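Local atomic coordinates of apicoplast TIC22, putative (Plasmodium falciparum 3D7, PDB entry 4E6Z), a protein that acts as an essential chaperone required for protein import into the apicoplast, the relict plastid of the malaria parasite. Residues A[77-81]-A[263-267]; A[98-104]-A[164-170]. One frame throughout, in Å; residues are numbered along the deposited sequence.

In the fold
Contact 1 sets strand 78-83 against the C-terminal helix 261-272, while contact 2 pairs strands 97-103 and 164-169 in parallel; their centres lie 15 Å apart. Contact 1 brings together the start and the end of the modelled chain, and contact 2 falls between them in sequence. The two contacts touch directly. Phe80 N lies 2.7 Å from Phe103 O, a probable hydrogen bond that connects strand 78-83 to strand 97-103, and Ser263 OG is probably bonded to Leu104 O at the end of segment 98-104. The terminal helix is thereby tied both to strand 78-83 and to the end of the parallel pair.

Contact 1 of 2, residues A[77-81]-A[263-267]; sequences IPVFL and SVKYL
Phe80 reaches the helix with the far end of its ring, CE1 lying 3.7 Å from Tyr266 CD1. The two ring planes stand at 87° to each other with centroids 5.5 Å apart, an oblique pair. The same corner of Phe80 also meets a leucine branch, CE1 to Leu267 CD2 at 3.9 Å. At the ring's edge, and in its plane, the backbone oxygen of Ser263 comes within 3.6 Å of Phe80 CZ. Tyr266 has CG anti to its own backbone nitrogen (chi1 -168°), which carries its ring beside Phe80 while its OH bonds to Glu110. This is strand-on-helix packing: strand 78-83 pairs antiparallel with strand 129-134, and the C-terminal helix 261-272 lies against it, the axes of the short pieces 78-81 and 263-267 passing 8.9 Å apart at 65°. Pro78, two residues before Phe80, also points at the helix. Its CG touches Ser263 CB at 4.1 Å and is about as far from Val264 CG2 and Leu267 CD1. A water sits between Pro78 O (2.7 Å, the water donating) and Ser263 OG (3.0 Å), whose other partner is Leu104 O. Beyond the two segments, Pro106 packs against Phe80, Ser263 and Tyr266.

Contact 2 of 2, residues A[98-104]-A[164-170]; sequences QVCYMFL and IYWKLIS
Cys100 and Trp166 are paired neighbours in a parallel ladder that runs from Val99 beside Tyr165 to Phe103 beside Ile169. Six backbone hydrogen bonds hold it, the even-numbered residues of 98-104 using N or O toward the odd-numbered residues of 164-170. Lys167 N to Cys100 O is nearly straight at 171°, whereas Cys100 N sits above the carbonyl plane of Tyr165 O.

Sulfur and selenium meet the indole on the face shared by Cys100, Met102, Ile164, Trp166 and Leu168. Cys100 SG is 4.5 Å from the centroid of the six-membered ring, an oblique sulfur-aromatic contact, with CB 3.5 Å from Trp166 CZ3. Ile164 CG2 lies over one face of the indole, toward its rim, and 3.7 Å from Cys100 SG. Selenomethionine Met102 crosses Trp166 at about a right angle; the bend at chi3 (-59°) brings CE to 3.8 Å from Trp166 CB.

On the face carrying Val99, Tyr101, Phe103, Tyr165, Lys167 and Ile169 the contacts are largely apolar. Tyr101 and Lys167 run side by side, with Lys167 CD 3.6 Å from Tyr101 CE1. Val99 CG1 lies over the rim of one face of the Tyr101 ring, and Val99 CG2 meets the edge of the Tyr165 ring. Phe103 CD1 rests 3.7 Å from Ile169 CB.

Strand 92-94 runs antiparallel to 97-103, making a three-stranded mixed sheet with 164-169 outermost on the other side, and Glu94 takes the Tyr101 hydroxyl in a hydrogen bond. Helix 106-119 packs on Tyr101 and Phe103, while Val79 and Leu81 of strand 78-83 pack on Met102, and Leu81 also on Trp166.

Contact 1 of 2, residues A[77-81]-A[263-267]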
loop_
_atom_site.group_PDB
_atom_site.type_symbol
_atom_site.label_atom_id
_atom_site.label_comp_id
_atom_site.label_asym_id
_atom_site.label_seq_id
_atom_site.Cartn_x
_atom_site.Cartn_y
_atom_site.Cartn_z
ATOM N N ILE A 77 -1.784 6.348 -4.463
ATOM C CA ILE A 77 -1.071 5.249 -3.828
ATOM C C ILE A 77 -0.573 4.253 -4.877
ATOM O O ILE A 77 -1.373 3.589 -5.536
ATOM C CB ILE A 77 -1.967 4.508 -2.826
ATOM C CG1 ILE A 77 -2.581 5.492 -1.827
ATOM C CG2 ILE A 77 -1.178 3.419 -2.113
ATOM C CD1 ILE A 77 -3.716 4.906 -1.016
ATOM N N PRO A 78 0.758 4.154 -5.035
ATOM C CA PRO A 78 1.380 3.221 -5.978
ATOM C C PRO A 78 1.199 1.774 -5.539
ATOM O O PRO A 78 1.196 1.493 -4.341
ATOM C CB PRO A 78 2.870 3.591 -5.912
ATOM C CG PRO A 78 2.916 4.947 -5.277
ATOM C CD PRO A 78 1.762 4.970 -4.332
ATOM N N VAL A 79 1.038 0.877 -6.507
ATOM C CA VAL A 79 1.018 -0.560 -6.255
ATOM C C VAL A 79 1.933 -1.237 -7.274
ATOM O O VAL A 79 2.001 -0.821 -8.436
ATOM C CB VAL A 79 -0.400 -1.140 -6.373
ATOM C CG1 VAL A 79 -0.374 -2.667 -6.210
ATOM C CG2 VAL A 79 -1.317 -0.497 -5.353
ATOM N N PHE A 80 2.639 -2.277 -6.843
ATOM C CA PHE A 80 3.666 -2.879 -7.681
ATOM C C PHE A 80 3.414 -4.347 -7.987
ATOM O O PHE A 80 3.005 -5.116 -7.122
ATOM C CB PHE A 80 5.045 -2.690 -7.049
ATOM C CG PHE A 80 5.397 -1.255 -6.808
ATOM C CD1 PHE A 80 6.082 -0.521 -7.763
ATOM C CD2 PHE A 80 5.013 -0.626 -5.632
ATOM C CE1 PHE A 80 6.393 0.811 -7.543
ATOM C CE2 PHE A 80 5.318 0.702 -5.409
ATOM C CZ PHE A 80 6.012 1.421 -6.363
ATOM N N LEU A 81 3.658 -4.718 -9.240
ATOM C CA LEU A 81 3.530 -6.101 -9.672
ATOM C C LEU A 81 4.790 -6.541 -10.396
ATOM O O LEU A 81 5.569 -5.718 -10.874
ATOM C CB LEU A 81 2.324 -6.276 -10.596
ATOM C CG LEU A 81 0.913 -6.036 -10.059
ATOM C CD1 LEU A 81 0.567 -4.569 -10.149
ATOM C CD2 LEU A 81 -0.093 -6.848 -10.850
ATOM N N SER A 263 7.815 4.443 -1.858
ATOM C CA SER A 263 7.042 3.930 -2.982
ATOM C C SER A 263 6.966 4.962 -4.101
ATOM O O SER A 263 7.148 4.636 -5.276
ATOM C CB SER A 263 5.628 3.548 -2.543
ATOM O OG SER A 263 5.650 2.476 -1.619
ATOM N N VAL A 264 6.697 6.210 -3.730
ATOM C CA VAL A 264 6.571 7.283 -4.711
ATOM C C VAL A 264 7.916 7.579 -5.371
ATOM O O VAL A 264 8.010 7.696 -6.592
ATOM C CB VAL A 264 6.004 8.571 -4.082
ATOM C CG1 VAL A 264 5.998 9.701 -5.100
ATOM C CG2 VAL A 264 4.604 8.323 -3.547
ATOM N N LYS A 265 8.953 7.689 -4.549
ATOM C CA LYS A 265 10.305 7.930 -5.029
ATOM C C LYS A 265 10.740 6.825 -5.994
ATOM O O LYS A 265 11.512 7.062 -6.922
ATOM C CB LYS A 265 11.256 7.989 -3.835
ATOM C CG LYS A 265 12.356 9.025 -3.933
ATOM C CD LYS A 265 12.770 9.478 -2.541
ATOM C CE LYS A 265 12.914 8.290 -1.597
ATOM N NZ LYS A 265 13.067 8.715 -0.175
ATOM N N TYR A 266 10.230 5.616 -5.768
ATOM C CA TYR A 266 10.595 4.446 -6.564
ATOM C C TYR A 266 10.066 4.536 -7.991
ATOM O O TYR A 266 10.611 3.916 -8.903
ATOM C CB TYR A 266 10.077 3.168 -5.896
ATOM C CG TYR A 266 10.643 1.896 -6.478
ATOM C CD1 TYR A 266 10.019 1.256 -7.539
ATOM C CD2 TYR A 266 11.802 1.332 -5.963
ATOM C CE1 TYR A 266 10.535 0.094 -8.074
ATOM C CE2 TYR A 266 12.326 0.170 -6.491
ATOM C CZ TYR A 266 11.687 -0.445 -7.546
ATOM O OH TYR A 266 12.201 -1.602 -8.076
ATOM N N LEU A 267 9.002 5.309 -8.181
ATOM C CA LEU A 267 8.426 5.497 -9.508
ATOM C C LEU A 267 9.413 6.190 -10.437
ATOM O O LEU A 267 9.371 5.999 -11.652
ATOM C CB LEU A 267 7.133 6.308 -9.426
ATOM C CG LEU A 267 6.002 5.712 -8.591
ATOM C CD1 LEU A 267 4.791 6.637 -8.596
ATOM C CD2 LEU A 267 5.636 4.342 -9.107
HETATM O O HOH W 1 2.671 2.232 -2.198
#

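Contact 2 of 2, residues A[98-104]-A[164-170]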
loop_
_atom_site.group_PDB
_atom_site.type_symbol
_atom_site.label_atom_id
_atom_site.label_comp_id
_atom_site.label_asym_id
_atom_site.label_seq_id
_atom_site.Cartn_x
_atom_site.Cartn_y
_atom_site.Cartn_z
ATOM N N GLN A 98 -6.376 -19.043 -9.306
ATOM C CA GLN A 98 -5.295 -18.340 -9.981
ATOM C C GLN A 98 -5.011 -17.041 -9.241
ATOM O O GLN A 98 -5.863 -16.157 -9.185
ATOM C CB GLN A 98 -5.674 -18.047 -11.432
ATOM C CG GLN A 98 -5.937 -19.286 -12.271
ATOM C CD GLN A 98 -6.416 -18.944 -13.667
ATOM O OE1 GLN A 98 -5.615 -18.767 -14.584
ATOM N NE2 GLN A 98 -7.730 -18.844 -13.833
ATOM N N VAL A 99 -3.815 -16.926 -8.674
ATOM C CA VAL A 99 -3.480 -15.772 -7.850
ATOM C C VAL A 99 -2.386 -14.890 -8.440
ATOM O O VAL A 99 -1.350 -15.377 -8.886
ATOM C CB VAL A 99 -3.046 -16.203 -6.437
ATOM C CG1 VAL A 99 -2.555 -15.004 -5.647
ATOM C CG2 VAL A 99 -4.199 -16.879 -5.721
ATOM N N CYS A 100 -2.630 -13.583 -8.433
ATOM C CA CYS A 100 -1.597 -12.609 -8.758
ATOM C C CYS A 100 -1.303 -11.730 -7.541
ATOM O O CYS A 100 -2.193 -11.443 -6.745
ATOM C CB CYS A 100 -1.990 -11.765 -9.977
ATOM S SG CYS A 100 -1.903 -12.672 -11.557
ATOM N N TYR A 101 -0.049 -11.316 -7.408
ATOM C CA TYR A 101 0.411 -10.571 -6.242
ATOM C C TYR A 101 0.600 -9.086 -6.527
ATOM O O TYR A 101 1.249 -8.704 -7.497
ATOM C CB TYR A 101 1.718 -11.174 -5.725
ATOM C CG TYR A 101 1.544 -12.567 -5.171
ATOM C CD1 TYR A 101 1.137 -12.763 -3.860
ATOM C CD2 TYR A 101 1.770 -13.686 -5.962
ATOM C CE1 TYR A 101 0.967 -14.036 -3.347
ATOM C CE2 TYR A 101 1.603 -14.965 -5.458
ATOM C CZ TYR A 101 1.199 -15.132 -4.148
ATOM O OH TYR A 101 1.032 -16.395 -3.633
HETATM N N MSE A 102 0.026 -8.254 -5.670
HETATM C CA MSE A 102 0.187 -6.813 -5.776
HETATM C C MSE A 102 0.802 -6.279 -4.487
HETATM O O MSE A 102 0.279 -6.515 -3.403
HETATM C CB MSE A 102 -1.166 -6.158 -6.015
HETATM C CG MSE A 102 -1.914 -6.744 -7.185
HETATM SE SE MSE A 102 -3.628 -5.881 -7.486
HETATM C CE MSE A 102 -4.476 -6.226 -5.759
ATOM N N PHE A 103 1.924 -5.577 -4.605
ATOM C CA PHE A 103 2.665 -5.123 -3.433
ATOM C C PHE A 103 2.519 -3.620 -3.216
ATOM O O PHE A 103 2.611 -2.833 -4.159
ATOM C CB PHE A 103 4.146 -5.487 -3.561
ATOM C CG PHE A 103 4.400 -6.964 -3.701
ATOM C CD1 PHE A 103 4.657 -7.743 -2.585
ATOM C CD2 PHE A 103 4.380 -7.572 -4.951
ATOM C CE1 PHE A 103 4.888 -9.102 -2.706
ATOM C CE2 PHE A 103 4.614 -8.934 -5.082
ATOM C CZ PHE A 103 4.870 -9.702 -3.956
ATOM N N LEU A 104 2.288 -3.224 -1.968
ATOM C CA LEU A 104 2.237 -1.808 -1.624
ATOM C C LEU A 104 3.647 -1.249 -1.475
ATOM O O LEU A 104 3.860 -0.041 -1.584
ATOM C CB LEU A 104 1.420 -1.588 -0.349
ATOM C CG LEU A 104 -0.094 -1.545 -0.572
ATOM C CD1 LEU A 104 -0.860 -1.887 0.698
ATOM C CD2 LEU A 104 -0.516 -0.182 -1.112
ATOM N N ILE A 164 -8.928 -14.673 -11.845
ATOM C CA ILE A 164 -7.713 -14.384 -11.098
ATOM C C ILE A 164 -8.012 -13.698 -9.772
ATOM O O ILE A 164 -8.737 -12.707 -9.723
ATOM C CB ILE A 164 -6.757 -13.488 -11.909
ATOM C CG1 ILE A 164 -6.305 -14.206 -13.183
ATOM C CG2 ILE A 164 -5.561 -13.077 -11.059
ATOM C CD1 ILE A 164 -5.404 -13.369 -14.067
ATOM N N TYR A 165 -7.449 -14.235 -8.696
ATOM C CA TYR A 165 -7.540 -13.596 -7.392
ATOM C C TYR A 165 -6.373 -12.632 -7.189
ATOM O O TYR A 165 -5.226 -13.051 -7.024
ATOM C CB TYR A 165 -7.579 -14.640 -6.273
ATOM C CG TYR A 165 -7.561 -14.040 -4.884
ATOM C CD1 TYR A 165 -8.623 -13.273 -4.424
ATOM C CD2 TYR A 165 -6.484 -14.241 -4.032
ATOM C CE1 TYR A 165 -8.612 -12.720 -3.158
ATOM C CE2 TYR A 165 -6.463 -13.694 -2.762
ATOM C CZ TYR A 165 -7.529 -12.933 -2.331
ATOM O OH TYR A 165 -7.513 -12.385 -1.067
ATOM N N TRP A 166 -6.675 -11.340 -7.214
ATOM C CA TRP A 166 -5.664 -10.308 -7.025
ATOM C C TRP A 166 -5.408 -10.074 -5.541
ATOM O O TRP A 166 -6.246 -9.511 -4.840
ATOM C CB TRP A 166 -6.106 -9.012 -7.705
ATOM C CG TRP A 166 -6.319 -9.178 -9.176
ATOM C CD1 TRP A 166 -7.496 -9.460 -9.815
ATOM C CD2 TRP A 166 -5.321 -9.085 -10.198
ATOM N NE1 TRP A 166 -7.290 -9.540 -11.172
ATOM C CE2 TRP A 166 -5.961 -9.316 -11.433
ATOM C CE3 TRP A 166 -3.946 -8.827 -10.189
ATOM C CZ2 TRP A 166 -5.277 -9.296 -12.644
ATOM C CZ3 TRP A 166 -3.265 -8.811 -11.393
ATOM C CH2 TRP A 166 -3.932 -9.042 -12.603
ATOM N N LYS A 167 -4.245 -10.515 -5.069
ATOM C CA LYS A 167 -3.903 -10.449 -3.650
ATOM C C LYS A 167 -3.019 -9.247 -3.330
ATOM O O LYS A 167 -1.900 -9.134 -3.829
ATOM C CB LYS A 167 -3.212 -11.743 -3.219
ATOM C CG LYS A 167 -2.744 -11.761 -1.780
ATOM C CD LYS A 167 -1.949 -13.026 -1.483
ATOM C CE LYS A 167 -2.842 -14.255 -1.473
ATOM N NZ LYS A 167 -3.822 -14.219 -0.351
ATOM N N LEU A 168 -3.531 -8.352 -2.491
ATOM C CA LEU A 168 -2.788 -7.162 -2.094
ATOM C C LEU A 168 -1.882 -7.474 -0.904
ATOM O O LEU A 168 -2.334 -8.024 0.099
ATOM C CB LEU A 168 -3.757 -6.026 -1.749
ATOM C CG LEU A 168 -3.184 -4.652 -1.383
ATOM C CD1 LEU A 168 -2.452 -4.024 -2.557
ATOM C CD2 LEU A 168 -4.294 -3.732 -0.894
ATOM N N ILE A 169 -0.606 -7.124 -1.023
ATOM C CA ILE A 169 0.364 -7.363 0.042
ATOM C C ILE A 169 0.865 -6.064 0.677
ATOM O O ILE A 169 1.609 -5.309 0.047
ATOM C CB ILE A 169 1.595 -8.124 -0.488
ATOM C CG1 ILE A 169 1.165 -9.324 -1.334
ATOM C CG2 ILE A 169 2.492 -8.551 0.668
ATOM C CD1 ILE A 169 0.321 -10.323 -0.581
ATOM N N SER A 170 0.473 -5.815 1.926
ATOM C CA SER A 170 0.961 -4.644 2.649
ATOM C C SER A 170 2.473 -4.704 2.814
ATOM O O SER A 170 3.064 -5.774 2.764
ATOM C CB SER A 170 0.295 -4.524 4.026
ATOM O OG SER A 170 -1.056 -4.120 3.917
#